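Long-range contact in carbonic anhydrase (Porphyridium purpureum, PDB 1DDZ), which probably catalyses the reversible hydration of carbon dioxide to hydrogencarbonate and a proton, as a zinc-dependent carbonic anhydrase of the beta class: residues A[107-119]-A[392-405]. Numbering follows the deposited sequence.
Sequences ISFLSVLQYAVQY and AALGDSRLGLIDNW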
loop_
_atom_site.group_PDB
_atom_site.type_symbol
_atom_site.label_atom_id
_atom_site.label_comp_id
_atom_site.label_asym_id
_atom_site.label_seq_id
_atom_site.Cartn_x
_atom_site.Cartn_y
_atom_site.Cartn_z
ATOM N N ILE A 107 0.079 3.317 -3.363
ATOM C CA ILE A 107 -0.120 3.140 -4.794
ATOM C C ILE A 107 -1.426 3.753 -5.278
ATOM O O ILE A 107 -1.518 4.104 -6.438
ATOM C CB ILE A 107 -0.054 1.650 -5.217
ATOM C CG1 ILE A 107 -0.019 1.521 -6.740
ATOM C CG2 ILE A 107 -1.234 0.899 -4.632
ATOM C CD1 ILE A 107 1.329 1.458 -7.310
ATOM N N SER A 108 -2.438 3.883 -4.425
ATOM C CA SER A 108 -3.684 4.497 -4.885
ATOM C C SER A 108 -3.412 5.970 -5.185
ATOM O O SER A 108 -3.954 6.540 -6.141
ATOM C CB SER A 108 -4.802 4.361 -3.852
ATOM O OG SER A 108 -5.908 5.187 -4.200
ATOM N N PHE A 109 -2.555 6.577 -4.369
ATOM C CA PHE A 109 -2.174 7.970 -4.538
ATOM C C PHE A 109 -1.198 8.094 -5.717
ATOM O O PHE A 109 -1.408 8.913 -6.615
ATOM C CB PHE A 109 -1.585 8.506 -3.206
ATOM C CG PHE A 109 -0.574 9.603 -3.371
ATOM C CD1 PHE A 109 -0.924 10.817 -3.971
ATOM C CD2 PHE A 109 0.744 9.398 -2.989
ATOM C CE1 PHE A 109 0.036 11.804 -4.198
ATOM C CE2 PHE A 109 1.709 10.375 -3.209
ATOM C CZ PHE A 109 1.358 11.575 -3.817
ATOM N N LEU A 110 -0.158 7.266 -5.726
ATOM C CA LEU A 110 0.846 7.275 -6.769
ATOM C C LEU A 110 0.289 7.024 -8.197
ATOM O O LEU A 110 0.734 7.658 -9.161
ATOM C CB LEU A 110 1.932 6.256 -6.438
ATOM C CG LEU A 110 2.791 6.484 -5.193
ATOM C CD1 LEU A 110 3.703 5.292 -4.944
ATOM C CD2 LEU A 110 3.592 7.734 -5.389
ATOM N N SER A 111 -0.655 6.096 -8.345
ATOM C CA SER A 111 -1.250 5.815 -9.658
ATOM C C SER A 111 -2.141 6.981 -10.168
ATOM O O SER A 111 -2.119 7.288 -11.364
ATOM C CB SER A 111 -1.956 4.445 -9.672
ATOM O OG SER A 111 -3.053 4.380 -8.771
ATOM N N VAL A 112 -2.858 7.675 -9.279
ATOM C CA VAL A 112 -3.652 8.836 -9.691
ATOM C C VAL A 112 -2.697 9.980 -10.117
ATOM O O VAL A 112 -2.905 10.662 -11.133
ATOM C CB VAL A 112 -4.589 9.331 -8.572
ATOM C CG1 VAL A 112 -5.112 10.730 -8.901
ATOM C CG2 VAL A 112 -5.770 8.418 -8.452
ATOM N N LEU A 113 -1.634 10.174 -9.340
ATOM C CA LEU A 113 -0.600 11.179 -9.628
ATOM C C LEU A 113 0.056 10.937 -11.011
ATOM O O LEU A 113 0.145 11.844 -11.828
ATOM C CB LEU A 113 0.509 11.105 -8.564
ATOM C CG LEU A 113 1.209 12.361 -8.019
ATOM C CD1 LEU A 113 2.653 12.001 -7.574
ATOM C CD2 LEU A 113 1.201 13.498 -8.997
ATOM N N GLN A 114 0.558 9.721 -11.229
ATOM C CA GLN A 114 1.204 9.386 -12.469
ATOM C C GLN A 114 0.252 9.514 -13.658
ATOM O O GLN A 114 0.643 10.009 -14.712
ATOM C CB GLN A 114 1.827 8.002 -12.407
ATOM C CG GLN A 114 2.718 7.748 -13.626
ATOM C CD GLN A 114 3.595 6.536 -13.477
ATOM O OE1 GLN A 114 3.118 5.444 -13.194
ATOM N NE2 GLN A 114 4.891 6.716 -13.677
ATOM N N TYR A 115 -0.998 9.104 -13.483
ATOM C CA TYR A 115 -1.980 9.216 -14.557
ATOM C C TYR A 115 -2.164 10.708 -14.874
ATOM O O TYR A 115 -2.042 11.119 -16.027
ATOM C CB TYR A 115 -3.317 8.590 -14.138
ATOM C CG TYR A 115 -4.331 8.518 -15.250
ATOM C CD1 TYR A 115 -4.300 7.474 -16.179
ATOM C CD2 TYR A 115 -5.331 9.480 -15.370
ATOM C CE1 TYR A 115 -5.248 7.384 -17.205
ATOM C CE2 TYR A 115 -6.287 9.410 -16.390
ATOM C CZ TYR A 115 -6.241 8.355 -17.309
ATOM O OH TYR A 115 -7.178 8.266 -18.323
ATOM N N ALA A 116 -2.402 11.517 -13.845
ATOM C CA ALA A 116 -2.584 12.958 -14.010
ATOM C C ALA A 116 -1.378 13.621 -14.683
ATOM O O ALA A 116 -1.533 14.429 -15.602
ATOM C CB ALA A 116 -2.847 13.624 -12.642
ATOM N N VAL A 117 -0.175 13.264 -14.246
ATOM C CA VAL A 117 1.048 13.854 -14.795
ATOM C C VAL A 117 1.500 13.321 -16.163
ATOM O O VAL A 117 1.812 14.104 -17.057
ATOM C CB VAL A 117 2.212 13.755 -13.764
ATOM C CG1 VAL A 117 3.517 14.300 -14.360
ATOM C CG2 VAL A 117 1.835 14.526 -12.473
ATOM N N GLN A 118 1.564 12.007 -16.320
ATOM C CA GLN A 118 1.999 11.423 -17.583
ATOM C C GLN A 118 0.882 11.245 -18.604
ATOM O O GLN A 118 1.085 11.501 -19.778
ATOM C CB GLN A 118 2.703 10.076 -17.374
ATOM C CG GLN A 118 4.216 10.126 -17.126
ATOM C CD GLN A 118 4.548 9.954 -15.652
ATOM O OE1 GLN A 118 3.769 10.357 -14.792
ATOM N NE2 GLN A 118 5.665 9.306 -15.352
ATOM N N TYR A 119 -0.271 10.736 -18.192
ATOM C CA TYR A 119 -1.347 10.552 -19.149
ATOM C C TYR A 119 -2.020 11.892 -19.473
ATOM O O TYR A 119 -2.031 12.327 -20.613
ATOM C CB TYR A 119 -2.392 9.558 -18.626
ATOM C CG TYR A 119 -2.073 8.074 -18.820
ATOM C CD1 TYR A 119 -1.242 7.384 -17.935
ATOM C CD2 TYR A 119 -2.608 7.359 -19.899
ATOM C CE1 TYR A 119 -0.945 6.008 -18.124
ATOM C CE2 TYR A 119 -2.314 5.966 -20.104
ATOM C CZ TYR A 119 -1.468 5.301 -19.206
ATOM O OH TYR A 119 -1.017 3.987 -19.362
ATOM N N ALA A 392 -7.198 3.068 -20.571
ATOM C CA ALA A 392 -5.758 3.002 -20.395
ATOM C C ALA A 392 -5.306 1.588 -20.043
ATOM O O ALA A 392 -4.254 1.149 -20.481
ATOM C CB ALA A 392 -5.309 4.009 -19.313
ATOM N N ALA A 393 -6.133 0.866 -19.290
ATOM C CA ALA A 393 -5.811 -0.494 -18.861
ATOM C C ALA A 393 -5.605 -1.467 -20.016
ATOM O O ALA A 393 -5.015 -2.529 -19.842
ATOM C CB ALA A 393 -6.888 -1.011 -17.943
ATOM N N LEU A 394 -6.148 -1.138 -21.184
ATOM C CA LEU A 394 -6.018 -2.017 -22.348
ATOM C C LEU A 394 -4.827 -1.638 -23.239
ATOM O O LEU A 394 -4.524 -2.341 -24.183
ATOM C CB LEU A 394 -7.314 -1.994 -23.158
ATOM C CG LEU A 394 -8.600 -2.067 -22.325
ATOM C CD1 LEU A 394 -9.838 -1.801 -23.166
ATOM C CD2 LEU A 394 -8.698 -3.409 -21.643
ATOM N N GLY A 395 -4.148 -0.538 -22.912
ATOM C CA GLY A 395 -3.021 -0.073 -23.704
ATOM C C GLY A 395 -1.693 -0.752 -23.437
ATOM O O GLY A 395 -1.609 -1.704 -22.684
ATOM N N ASP A 396 -0.631 -0.212 -24.020
ATOM C CA ASP A 396 0.697 -0.797 -23.881
ATOM C C ASP A 396 1.683 0.018 -23.012
ATOM O O ASP A 396 2.893 -0.240 -23.021
ATOM C CB ASP A 396 1.296 -1.016 -25.283
ATOM C CG ASP A 396 0.340 -1.762 -26.240
ATOM O OD1 ASP A 396 -0.438 -2.627 -25.781
ATOM O OD2 ASP A 396 0.373 -1.494 -27.465
ATOM N N SER A 397 1.174 0.969 -22.243
ATOM C CA SER A 397 2.024 1.829 -21.411
ATOM C C SER A 397 2.765 1.070 -20.303
ATOM O O SER A 397 2.208 0.191 -19.658
ATOM C CB SER A 397 1.178 2.974 -20.831
ATOM O OG SER A 397 1.956 3.876 -20.070
ATOM N N ARG A 398 4.017 1.421 -20.046
ATOM C CA ARG A 398 4.777 0.710 -19.005
ATOM C C ARG A 398 5.124 1.536 -17.750
ATOM O O ARG A 398 6.164 1.326 -17.132
ATOM C CB ARG A 398 6.046 0.109 -19.610
ATOM C CG ARG A 398 5.782 -0.850 -20.743
ATOM C CD ARG A 398 5.165 -2.130 -20.240
ATOM N NE ARG A 398 4.796 -3.020 -21.335
ATOM C CZ ARG A 398 5.666 -3.570 -22.175
ATOM N NH1 ARG A 398 6.967 -3.330 -22.041
ATOM N NH2 ARG A 398 5.233 -4.353 -23.162
ATOM N N LEU A 399 4.272 2.496 -17.408
ATOM C CA LEU A 399 4.480 3.342 -16.245
ATOM C C LEU A 399 4.357 2.539 -14.949
ATOM O O LEU A 399 3.287 2.000 -14.621
ATOM C CB LEU A 399 3.507 4.526 -16.264
ATOM C CG LEU A 399 3.600 5.354 -17.550
ATOM C CD1 LEU A 399 2.592 6.507 -17.581
ATOM C CD2 LEU A 399 5.022 5.844 -17.713
ATOM N N GLY A 400 5.456 2.529 -14.197
ATOM C CA GLY A 400 5.572 1.784 -12.956
ATOM C C GLY A 400 4.461 1.842 -11.939
ATOM O O GLY A 400 4.179 0.842 -11.282
ATOM N N LEU A 401 3.812 2.984 -11.786
ATOM C CA LEU A 401 2.762 3.051 -10.789
ATOM C C LEU A 401 1.358 2.903 -11.351
ATOM O O LEU A 401 0.597 2.048 -10.900
ATOM C CB LEU A 401 2.929 4.316 -9.934
ATOM C CG LEU A 401 4.364 4.243 -9.386
ATOM C CD1 LEU A 401 5.111 5.517 -9.607
ATOM C CD2 LEU A 401 4.408 3.811 -7.958
ATOM N N ILE A 402 1.031 3.683 -12.373
ATOM C CA ILE A 402 -0.296 3.624 -12.938
ATOM C C ILE A 402 -0.567 2.321 -13.678
ATOM O O ILE A 402 -1.605 1.699 -13.461
ATOM C CB ILE A 402 -0.594 4.851 -13.830
ATOM C CG1 ILE A 402 -2.018 4.779 -14.362
ATOM C CG2 ILE A 402 0.397 4.960 -14.983
ATOM C CD1 ILE A 402 -3.057 4.846 -13.323
ATOM N N ASP A 403 0.409 1.816 -14.424
ATOM C CA ASP A 403 0.156 0.599 -15.183
ATOM C C ASP A 403 0.123 -0.711 -14.407
ATOM O O ASP A 403 -0.506 -1.668 -14.844
ATOM C CB ASP A 403 0.993 0.563 -16.462
ATOM C CG ASP A 403 0.732 1.798 -17.353
ATOM O OD1 ASP A 403 -0.444 2.177 -17.569
ATOM O OD2 ASP A 403 1.703 2.432 -17.809
ATOM N N ASN A 404 0.732 -0.745 -13.219
ATOM C CA ASN A 404 0.644 -1.948 -12.377
ATOM C C ASN A 404 -0.692 -1.916 -11.627
ATOM O O ASN A 404 -1.370 -2.932 -11.455
ATOM C CB ASN A 404 1.856 -2.075 -11.466
ATOM C CG ASN A 404 3.078 -2.484 -12.239
ATOM O OD1 ASN A 404 3.021 -3.415 -13.039
ATOM N ND2 ASN A 404 4.169 -1.726 -12.096
ATOM N N TRP A 405 -1.104 -0.721 -11.234
ATOM C CA TRP A 405 -2.418 -0.525 -10.617
ATOM C C TRP A 405 -3.540 -1.024 -11.615
ATOM O O TRP A 405 -4.425 -1.794 -11.237
ATOM C CB TRP A 405 -2.583 0.971 -10.316
ATOM C CG TRP A 405 -3.962 1.436 -9.929
ATOM C CD1 TRP A 405 -4.901 1.977 -10.757
ATOM C CD2 TRP A 405 -4.531 1.460 -8.609
ATOM N NE1 TRP A 405 -6.020 2.333 -10.035
ATOM C CE2 TRP A 405 -5.817 2.031 -8.718
ATOM C CE3 TRP A 405 -4.080 1.062 -7.349
ATOM C CZ2 TRP A 405 -6.648 2.217 -7.615
ATOM C CZ3 TRP A 405 -4.911 1.251 -6.256
ATOM C CH2 TRP A 405 -6.176 1.822 -6.396
HETATM O O HOH W 1 -2.061 2.626 -22.266
#
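Gln114 reaches from helix 107-119 to the backbone at Leu401 and Ile402, and its side-chain oxygen OE1 accepts two backbone N-H groups there. Ile402 N meets Gln114 OE1 at 2.9 Å, almost straight at 170° and in the carbonyl plane; Leu401 N reaches the same oxygen at a more bent angle, from a donor tilted out of that plane. CG lies opposite the backbone N (chi1 -170°) and the chain runs on extended, which carries the amide across to the neighbouring backbone. An alanine here would probably leave both N-H groups without this acceptor and open a gap beside Leu399 CB. The second polar link is Tyr119 OH to Asp403 OD1, though the hydroxyl's exact place is less sure. The other carboxylate oxygen, Asp403 OD2, accepts Leu399 N on its anti lone pair and Ser397 OG from the syn side, out of the carboxylate plane, tying the 397-399 loop back onto Asp403.

The two segments belong to the two carbonic anhydrase repeats of one chain, each with its own five-stranded mixed sheet and zinc site, and the contact joins the repeats in a pseudo-dimer. Tyr115 stands close to the second site, its side chain about 4 Å from that of the zinc ligand Asp330.

Apolar and ring contacts make up much of the remainder. Ile402 is a knob in a hole formed by Ser111, Gln114, Tyr115 and Tyr119; its CD1 lies 3.8 Å from Tyr115 CB, while CG2 meets the Tyr119 edge at CE1. Leu401 CD2 presses tightly on Leu110 CD1, at 3.4 Å. Ser111 OG, hydrogen-bonded back to Ile107 O, sits over one face of the Trp405 indole, and Ser111 CB makes a CH-pi contact 4.0 Å from the five-membered ring centroid, while Trp405 NE1 bonds to Ile352 O.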